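Local coordinates for protein 7,8-dihydro-6-hydroxymethylpterin pyrophosphokinase-dihydropteroate synthase (Plasmodium falciparum, PDB 6JWY) that probably catalyses two successive steps of folate biosynthesis, pyrophosphorylation of 6-hydroxymethyl-7,8-dihydropterin with ATP and condensation of the resulting diphosphate with 4-aminobenzoate to 7,8-dihydropteroate, at residues A18-G23 with V168-F173; A426-I431 with K476-I481; D545-D550 with I588-N593. The protein carries 1 engineered substitution. All blocks are in the same frame, centred on the assembly; numbering follows the deposited sequence.

Contact 1 of 3, residues A18-G23 with V168-F173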
loop_
_atom_site.group_PDB
_atom_site.type_symbol
_atom_site.label_atom_id
_atom_site.label_comp_id
_atom_site.label_asym_id
_atom_site.label_seq_id
_atom_site.Cartn_x
_atom_site.Cartn_y
_atom_site.Cartn_z
ATOM N N ALA A 18 24.293 17.142 -30.771
ATOM C CA ALA A 18 24.988 15.913 -30.426
ATOM C C ALA A 18 24.378 15.314 -29.162
ATOM O O ALA A 18 23.949 16.041 -28.249
ATOM C CB ALA A 18 26.468 16.167 -30.268
ATOM N N VAL A 19 24.359 13.975 -29.127
ATOM C CA VAL A 19 23.801 13.259 -27.997
ATOM C C VAL A 19 24.924 12.453 -27.370
ATOM O O VAL A 19 25.590 11.704 -28.064
ATOM C CB VAL A 19 22.615 12.389 -28.446
ATOM C CG1 VAL A 19 22.102 11.522 -27.313
ATOM C CG2 VAL A 19 21.486 13.259 -29.011
ATOM N N LEU A 20 25.173 12.665 -26.075
ATOM C CA LEU A 20 26.348 12.076 -25.450
ATOM C C LEU A 20 25.913 11.056 -24.411
ATOM O O LEU A 20 24.775 11.123 -23.973
ATOM C CB LEU A 20 27.230 13.154 -24.806
ATOM C CG LEU A 20 27.772 14.241 -25.733
ATOM C CD1 LEU A 20 28.902 15.009 -25.051
ATOM C CD2 LEU A 20 28.220 13.676 -27.077
ATOM N N ASN A 21 26.832 10.142 -24.047
ATOM C CA ASN A 21 26.662 9.178 -22.981
ATOM C C ASN A 21 27.814 9.373 -22.004
ATOM O O ASN A 21 28.962 9.520 -22.401
ATOM C CB ASN A 21 26.660 7.754 -23.537
ATOM C CG ASN A 21 26.254 6.680 -22.546
ATOM O OD1 ASN A 21 25.075 6.474 -22.274
ATOM N ND2 ASN A 21 27.230 5.961 -22.020
ATOM N N LEU A 22 27.499 9.411 -20.713
ATOM C CA LEU A 22 28.514 9.566 -19.689
ATOM C C LEU A 22 28.363 8.384 -18.740
ATOM O O LEU A 22 27.241 8.008 -18.387
ATOM C CB LEU A 22 28.280 10.888 -18.949
ATOM C CG LEU A 22 28.665 12.183 -19.672
ATOM C CD1 LEU A 22 27.838 12.397 -20.933
ATOM C CD2 LEU A 22 28.489 13.371 -18.741
ATOM N N GLY A 23 29.498 7.785 -18.367
ATOM C CA GLY A 23 29.495 6.699 -17.407
ATOM C C GLY A 23 30.674 6.791 -16.446
ATOM O O GLY A 23 31.747 7.275 -16.807
ATOM N N VAL A 168 23.049 13.253 -22.344
ATOM C CA VAL A 168 23.087 14.708 -22.456
ATOM C C VAL A 168 22.803 15.049 -23.916
ATOM O O VAL A 168 23.320 14.395 -24.815
ATOM C CB VAL A 168 24.486 15.241 -22.068
ATOM C CG1 VAL A 168 24.568 16.744 -22.143
ATOM C CG2 VAL A 168 24.922 14.788 -20.692
ATOM N N VAL A 169 22.015 16.088 -24.162
ATOM C CA VAL A 169 21.993 16.659 -25.497
ATOM C C VAL A 169 22.741 17.992 -25.481
ATOM O O VAL A 169 22.490 18.852 -24.625
ATOM C CB VAL A 169 20.563 16.797 -26.046
ATOM C CG1 VAL A 169 20.538 17.418 -27.441
ATOM C CG2 VAL A 169 19.857 15.458 -26.046
ATOM N N VAL A 170 23.664 18.139 -26.444
ATOM C CA VAL A 170 24.441 19.359 -26.579
ATOM C C VAL A 170 24.060 20.027 -27.897
ATOM O O VAL A 170 24.030 19.358 -28.926
ATOM C CB VAL A 170 25.955 19.080 -26.500
ATOM C CG1 VAL A 170 26.739 20.356 -26.210
ATOM C CG2 VAL A 170 26.261 18.028 -25.450
ATOM N N LYS A 171 23.726 21.330 -27.838
ATOM C CA LYS A 171 23.784 22.201 -29.003
ATOM C C LYS A 171 25.227 22.689 -29.107
ATOM O O LYS A 171 25.665 23.468 -28.267
ATOM C CB LYS A 171 22.830 23.391 -28.855
ATOM C CG LYS A 171 22.528 24.178 -30.121
ATOM C CD LYS A 171 22.129 25.616 -29.853
ATOM C CE LYS A 171 20.633 25.850 -29.819
ATOM N NZ LYS A 171 20.254 26.967 -28.922
ATOM N N THR A 172 25.965 22.184 -30.107
ATOM C CA THR A 172 27.420 22.238 -30.114
ATOM C C THR A 172 27.910 23.046 -31.308
ATOM O O THR A 172 27.307 22.979 -32.389
ATOM C CB THR A 172 28.045 20.842 -30.252
ATOM O OG1 THR A 172 29.464 21.004 -30.161
ATOM C CG2 THR A 172 27.691 20.157 -31.552
ATOM N N PHE A 173 29.031 23.756 -31.088
ATOM C CA PHE A 173 29.671 24.568 -32.110
ATOM C C PHE A 173 30.888 23.834 -32.659
ATOM O O PHE A 173 31.686 24.411 -33.399
ATOM C CB PHE A 173 30.150 25.903 -31.532
ATOM C CG PHE A 173 30.808 25.761 -30.185
ATOM C CD1 PHE A 173 32.027 25.113 -30.042
ATOM C CD2 PHE A 173 30.194 26.270 -29.048
ATOM C CE1 PHE A 173 32.610 24.970 -28.789
ATOM C CE2 PHE A 173 30.779 26.118 -27.797
ATOM C CZ PHE A 173 31.987 25.470 -27.664
#
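A18 and V170 face each other as an antiparallel hydrogen-bonded pair, with V170 N donating to A18 O at 2.8 Å and A18 N returning a bond to V170 O. Two residues on, L20 N donates to V168 O at 2.8 Å in the carbonyl plane. The return bond, V168 N to L20 O, is slacker at 3.2 Å and meets the oxygen from above its carbonyl plane. Between these two hydrogen-bonded pairs V19 and V169 form a non-hydrogen-bonded pair; chi1 near 180° in both turns their CG2 methyls to each other, V19 CG2 to V169 CG2 at 4.0 Å. On the other face L20 CD1 reaches diagonally to V170 CG2 at 4.0 Å, and L22 CD1 meets V168 CG2 at 3.8 Å. Helix 30-44 packs over this second face, where L22 rests on L34 and A37, V168 on L38 and V170 on V41. Helix 327-336 backs V19 and V169. Strand 208-214, with D208 and D210, which bind magnesium, D210 also ATP, flanks 18-23, while strand 46-57 flanks 168-172. The pair supplies two adjacent inner strands of the antiparallel sheet, layered between helices, of the HPPK domain's alpha/beta fold.

Contact 2 of 3, residues A426-I431 with K476-I481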
loop_
_atom_site.group_PDB
_atom_site.type_symbol
_atom_site.label_atom_id
_atom_site.label_comp_id
_atom_site.label_asym_id
_atom_site.label_seq_id
_atom_site.Cartn_x
_atom_site.Cartn_y
_atom_site.Cartn_z
ATOM N N ALA A 426 14.652 15.133 10.953
ATOM C CA ALA A 426 14.556 15.715 9.615
ATOM C C ALA A 426 15.888 15.607 8.873
ATOM O O ALA A 426 16.927 15.934 9.420
ATOM C CB ALA A 426 14.096 17.157 9.691
ATOM N N SER A 427 15.856 15.215 7.600
ATOM C CA SER A 427 17.086 15.172 6.817
ATOM C C SER A 427 17.221 16.385 5.887
ATOM O O SER A 427 18.290 16.583 5.289
ATOM C CB SER A 427 17.207 13.864 6.053
ATOM O OG SER A 427 15.979 13.529 5.416
ATOM N N VAL A 428 16.133 17.168 5.753
ATOM C CA VAL A 428 16.112 18.408 4.991
ATOM C C VAL A 428 15.384 19.426 5.860
ATOM O O VAL A 428 14.332 19.080 6.421
ATOM C CB VAL A 428 15.403 18.237 3.628
ATOM C CG1 VAL A 428 15.307 19.536 2.855
ATOM C CG2 VAL A 428 16.032 17.153 2.744
ATOM N N ILE A 429 15.957 20.643 5.986
ATOM C CA ILE A 429 15.267 21.778 6.593
ATOM C C ILE A 429 14.789 22.729 5.486
ATOM O O ILE A 429 15.605 23.199 4.695
ATOM C CB ILE A 429 16.204 22.548 7.564
ATOM C CG1 ILE A 429 17.004 21.656 8.521
ATOM C CG2 ILE A 429 15.460 23.653 8.298
ATOM C CD1 ILE A 429 16.192 21.010 9.628
ATOM N N ASP A 430 13.490 23.043 5.422
ATOM C CA ASP A 430 13.014 24.014 4.439
ATOM C C ASP A 430 12.715 25.322 5.169
ATOM O O ASP A 430 11.796 25.364 5.986
ATOM C CB ASP A 430 11.800 23.530 3.625
ATOM C CG ASP A 430 11.259 24.540 2.603
ATOM O OD1 ASP A 430 12.071 25.006 1.743
ATOM O OD2 ASP A 430 10.007 24.877 2.653
ATOM N N ILE A 431 13.507 26.366 4.869
ATOM C CA ILE A 431 13.443 27.657 5.545
ATOM C C ILE A 431 12.784 28.697 4.645
ATOM O O ILE A 431 13.068 28.791 3.451
ATOM C CB ILE A 431 14.830 28.154 6.030
ATOM C CG1 ILE A 431 14.708 29.452 6.829
ATOM C CG2 ILE A 431 15.801 28.361 4.879
ATOM C CD1 ILE A 431 15.931 29.752 7.660
ATOM N N LYS A 476 24.790 16.434 8.548
ATOM C CA LYS A 476 24.334 17.789 8.267
ATOM C C LYS A 476 23.089 17.731 7.386
ATOM O O LYS A 476 23.057 17.029 6.379
ATOM C CB LYS A 476 25.422 18.593 7.554
ATOM C CG LYS A 476 25.217 20.105 7.556
ATOM C CD LYS A 476 26.302 20.801 6.761
ATOM C CE LYS A 476 26.164 22.305 6.750
ATOM N NZ LYS A 476 27.350 22.961 6.145
ATOM N N PRO A 477 22.009 18.447 7.742
ATOM C CA PRO A 477 20.818 18.444 6.905
ATOM C C PRO A 477 21.122 19.185 5.611
ATOM O O PRO A 477 22.007 20.049 5.553
ATOM C CB PRO A 477 19.774 19.221 7.714
ATOM C CG PRO A 477 20.614 20.086 8.644
ATOM C CD PRO A 477 21.867 19.282 8.945
ATOM N N ILE A 478 20.384 18.764 4.582
ATOM C CA ILE A 478 20.222 19.506 3.353
ATOM C C ILE A 478 19.322 20.688 3.687
ATOM O O ILE A 478 18.400 20.547 4.495
ATOM C CB ILE A 478 19.641 18.550 2.298
ATOM C CG1 ILE A 478 20.631 17.418 1.992
ATOM C CG2 ILE A 478 19.214 19.308 1.051
ATOM C CD1 ILE A 478 19.971 16.148 1.510
ATOM N N ILE A 479 19.661 21.856 3.121
ATOM C CA ILE A 479 18.957 23.095 3.407
ATOM C C ILE A 479 18.274 23.547 2.119
ATOM O O ILE A 479 18.915 23.710 1.063
ATOM C CB ILE A 479 19.913 24.196 3.942
ATOM C CG1 ILE A 479 20.789 23.737 5.115
ATOM C CG2 ILE A 479 19.167 25.473 4.271
ATOM C CD1 ILE A 479 20.067 23.680 6.456
ATOM N N SER A 480 16.960 23.738 2.234
ATOM C CA SER A 480 16.221 24.331 1.146
ATOM C C SER A 480 15.655 25.664 1.619
ATOM O O SER A 480 15.232 25.793 2.771
ATOM C CB SER A 480 15.193 23.363 0.590
ATOM O OG SER A 480 13.856 23.654 0.991
ATOM N N ILE A 481 15.690 26.647 0.719
ATOM C CA ILE A 481 15.075 27.934 0.980
ATOM C C ILE A 481 13.813 28.097 0.129
ATOM O O ILE A 481 13.848 28.010 -1.098
ATOM C CB ILE A 481 16.079 29.100 0.823
ATOM C CG1 ILE A 481 15.422 30.436 1.210
ATOM C CG2 ILE A 481 16.717 29.110 -0.562
ATOM C CD1 ILE A 481 16.339 31.598 1.260
HETATM O O HOH W 1 21.165 14.918 5.276
#
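I429 and S480 are joined by a backbone bond, S480 N to I429 O at 2.9 Å, and with I478 they carry much of the interface between two parallel strands paired residue for residue, V428 with I478 through I431 with I481. S480 is held on its other side too, its O receiving I431 N at 2.8 Å and 170°. I478 likewise uses both backbone groups, taking S427 O through its N at 3.1 Å and giving its O to I429 N. Its CB lies 3.9 Å from V428 CG2, the two side chains meeting at a slant on the face shared with D430 and S480. On the reverse face chi1 of -46° sets I429 CG1 beside its backbone N and alongside the proline ring, 3.8 Å from P477 CB and pointing the same way. Just before the two strands begin, a water donates to K476 O and, weakly, to S427 O. D430 OD2 forms a salt bridge with R686 and accepts a hydrogen bond from N502, close to the bound pterin-sulfonamide compound. Within the parallel barrel sheet of the pterin-binding domain, strand 390-396 flanks 428-432 on its other edge, and helices 411-423 and 448-464 pack over the isoleucine face.

Contact 3 of 3, residues D545-D550 with I588-N593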
loop_
_atom_site.group_PDB
_atom_site.type_symbol
_atom_site.label_atom_id
_atom_site.label_comp_id
_atom_site.label_asym_id
_atom_site.label_seq_id
_atom_site.Cartn_x
_atom_site.Cartn_y
_atom_site.Cartn_z
ATOM N N ASP A 545 -10.014 21.457 -16.201
ATOM C CA ASP A 545 -10.648 20.515 -17.098
ATOM C C ASP A 545 -10.317 19.081 -16.701
ATOM O O ASP A 545 -11.162 18.206 -16.835
ATOM C CB ASP A 545 -10.224 20.770 -18.542
ATOM C CG ASP A 545 -10.731 22.102 -19.071
ATOM O OD1 ASP A 545 -11.543 22.767 -18.355
ATOM O OD2 ASP A 545 -10.294 22.489 -20.182
ATOM N N ASN A 546 -9.060 18.838 -16.308
ATOM C CA ASN A 546 -8.579 17.523 -15.922
ATOM C C ASN A 546 -7.507 17.750 -14.858
ATOM O O ASN A 546 -6.309 17.615 -15.125
ATOM C CB ASN A 546 -8.120 16.733 -17.150
ATOM C CG ASN A 546 -7.744 15.283 -16.891
ATOM O OD1 ASN A 546 -7.766 14.804 -15.752
ATOM N ND2 ASN A 546 -7.360 14.574 -17.948
ATOM N N LEU A 547 -7.975 18.137 -13.664
ATOM C CA LEU A 547 -7.171 18.514 -12.514
ATOM C C LEU A 547 -5.848 17.756 -12.503
ATOM O O LEU A 547 -4.781 18.372 -12.506
ATOM C CB LEU A 547 -7.963 18.217 -11.237
ATOM C CG LEU A 547 -7.229 18.422 -9.908
ATOM C CD1 LEU A 547 -7.044 19.901 -9.592
ATOM C CD2 LEU A 547 -7.982 17.770 -8.761
ATOM N N VAL A 548 -5.928 16.422 -12.485
ATOM C CA VAL A 548 -4.760 15.615 -12.180
ATOM C C VAL A 548 -3.731 15.770 -13.294
ATOM O O VAL A 548 -2.543 15.880 -13.010
ATOM C CB VAL A 548 -5.116 14.135 -11.930
ATOM C CG1 VAL A 548 -3.934 13.207 -12.120
ATOM C CG2 VAL A 548 -5.848 13.895 -10.621
ATOM N N TYR A 549 -4.169 15.765 -14.558
ATOM C CA TYR A 549 -3.207 15.760 -15.659
ATOM C C TYR A 549 -2.850 17.189 -16.044
ATOM O O TYR A 549 -1.760 17.423 -16.562
ATOM C CB TYR A 549 -3.627 14.834 -16.814
ATOM C CG TYR A 549 -3.541 13.370 -16.462
ATOM C CD1 TYR A 549 -4.555 12.782 -15.712
ATOM C CD2 TYR A 549 -2.435 12.592 -16.798
ATOM C CE1 TYR A 549 -4.488 11.461 -15.311
ATOM C CE2 TYR A 549 -2.343 11.261 -16.402
ATOM C CZ TYR A 549 -3.374 10.707 -15.647
ATOM O OH TYR A 549 -3.354 9.409 -15.207
ATOM N N ASP A 550 -3.732 18.147 -15.732
ATOM C CA ASP A 550 -3.389 19.532 -16.036
ATOM C C ASP A 550 -2.142 19.901 -15.227
ATOM O O ASP A 550 -1.145 20.418 -15.762
ATOM C CB ASP A 550 -4.523 20.506 -15.700
ATOM C CG ASP A 550 -5.819 20.319 -16.486
ATOM O OD1 ASP A 550 -5.774 19.789 -17.625
ATOM O OD2 ASP A 550 -6.884 20.702 -15.947
ATOM N N ILE A 588 -7.685 16.473 -2.083
ATOM C CA ILE A 588 -7.760 15.051 -1.781
ATOM C C ILE A 588 -7.571 14.262 -3.074
ATOM O O ILE A 588 -6.859 13.259 -3.111
ATOM C CB ILE A 588 -9.026 14.650 -0.981
ATOM C CG1 ILE A 588 -8.680 14.368 0.479
ATOM C CG2 ILE A 588 -9.672 13.400 -1.570
ATOM C CD1 ILE A 588 -8.111 15.553 1.218
ATOM N N LYS A 589 -8.196 14.761 -4.137
ATOM C CA LYS A 589 -8.224 14.084 -5.422
ATOM C C LYS A 589 -6.811 13.972 -5.974
ATOM O O LYS A 589 -6.513 13.023 -6.687
ATOM C CB LYS A 589 -9.055 14.887 -6.426
ATOM C CG LYS A 589 -9.917 14.051 -7.351
ATOM C CD LYS A 589 -9.253 13.664 -8.619
ATOM C CE LYS A 589 -10.252 13.152 -9.638
ATOM N NZ LYS A 589 -10.915 14.290 -10.332
ATOM N N LEU A 590 -5.966 14.960 -5.667
ATOM C CA LEU A 590 -4.615 14.964 -6.192
ATOM C C LEU A 590 -3.811 13.916 -5.431
ATOM O O LEU A 590 -2.906 13.298 -5.983
ATOM C CB LEU A 590 -4.029 16.368 -6.018
ATOM C CG LEU A 590 -4.413 17.394 -7.091
ATOM C CD1 LEU A 590 -4.071 18.794 -6.622
ATOM C CD2 LEU A 590 -3.709 17.112 -8.424
ATOM N N LEU A 591 -4.197 13.682 -4.168
ATOM C CA LEU A 591 -3.504 12.711 -3.338
ATOM C C LEU A 591 -3.985 11.315 -3.696
ATOM O O LEU A 591 -3.171 10.411 -3.803
ATOM C CB LEU A 591 -3.743 12.986 -1.856
ATOM C CG LEU A 591 -2.753 13.899 -1.146
ATOM C CD1 LEU A 591 -3.255 14.138 0.272
ATOM C CD2 LEU A 591 -1.360 13.275 -1.127
ATOM N N GLN A 592 -5.286 11.150 -3.929
ATOM C CA GLN A 592 -5.754 9.852 -4.398
ATOM C C GLN A 592 -5.004 9.399 -5.647
ATOM O O GLN A 592 -4.790 8.207 -5.827
ATOM C CB GLN A 592 -7.237 9.881 -4.727
ATOM C CG GLN A 592 -8.087 10.307 -3.548
ATOM C CD GLN A 592 -9.544 10.393 -3.904
ATOM O OE1 GLN A 592 -9.911 10.460 -5.072
ATOM N NE2 GLN A 592 -10.392 10.391 -2.889
ATOM N N ASN A 593 -4.612 10.334 -6.523
ATOM C CA ASN A 593 -3.999 9.951 -7.784
ATOM C C ASN A 593 -2.518 10.296 -7.801
ATOM O O ASN A 593 -1.968 10.571 -8.858
ATOM C CB ASN A 593 -4.612 10.696 -8.972
ATOM C CG ASN A 593 -6.068 10.365 -9.170
ATOM O OD1 ASN A 593 -6.396 9.468 -9.952
ATOM N ND2 ASN A 593 -6.929 11.072 -8.452
#
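K589 O is gripped twice by N593: its side-chain ND2 donates at 2.7 Å, in the plane of both the carbonyl and the amide, and its backbone N adds a longer bond of 3.3 Å. The double hold fixes the N593 amide against the last turn of helix 584-592, at the residue where the chain leaves helical geometry. V548 packs on the group thus held, crossing it at about a right angle, with CG2 at 3.7 Å from N593 ND2 and also against N593 CB. The same CG2 methyl meets K589 CD at 4.0 Å; the bend at chi2 (-91°) brings CD against the valine methyl. The contact thus joins the first turn of helix 547-564 to the last turn of helix 584-592, two successive helices on the outside of the TIM-type barrel of the pterin-binding domain, with strand 572-575 between them in sequence. L547 completes the apolar seam. Its CD2 sits 3.9 Å from K589 CB, the two side chains sliding past each other in opposite directions, and 4.0 Å from L590 CG. L590 CD2 in turn reaches over V548 CA. At the start of helix 547-564, N546 N donates to D550 OD2 at 2.9 Å from above the carboxylate plane. N546 ND2 bonds D715 O of the second subunit, whose S712 packs on N593; both belong to its apparently tag-derived C-terminal tail.

In the fold
From the N terminus, contact 1 comes first: it closes a 144-residue excursion by laying strand 163-172 beside strand 16-24, with helix 30-44 and strand 46-57 inside the loop. Much later, contact 2 closes a short parallel crossover, strand 428-432 returning through helix 448-464 to strand 478-482. Contact 3 then closes a 37-residue excursion that holds the rest of helix 547-564 and strand 572-575 before helix 584-592 returns. The three follow in series, none nested or crossed. Contact 1 ties the HPPK sheet together, about 33 Å between centres from contact 2 and across the chain's centre. Contacts 2 and 3 share the pterin-binding domain, one in its strands and one in its outer helices, about 17 Å apart at their nearest atoms.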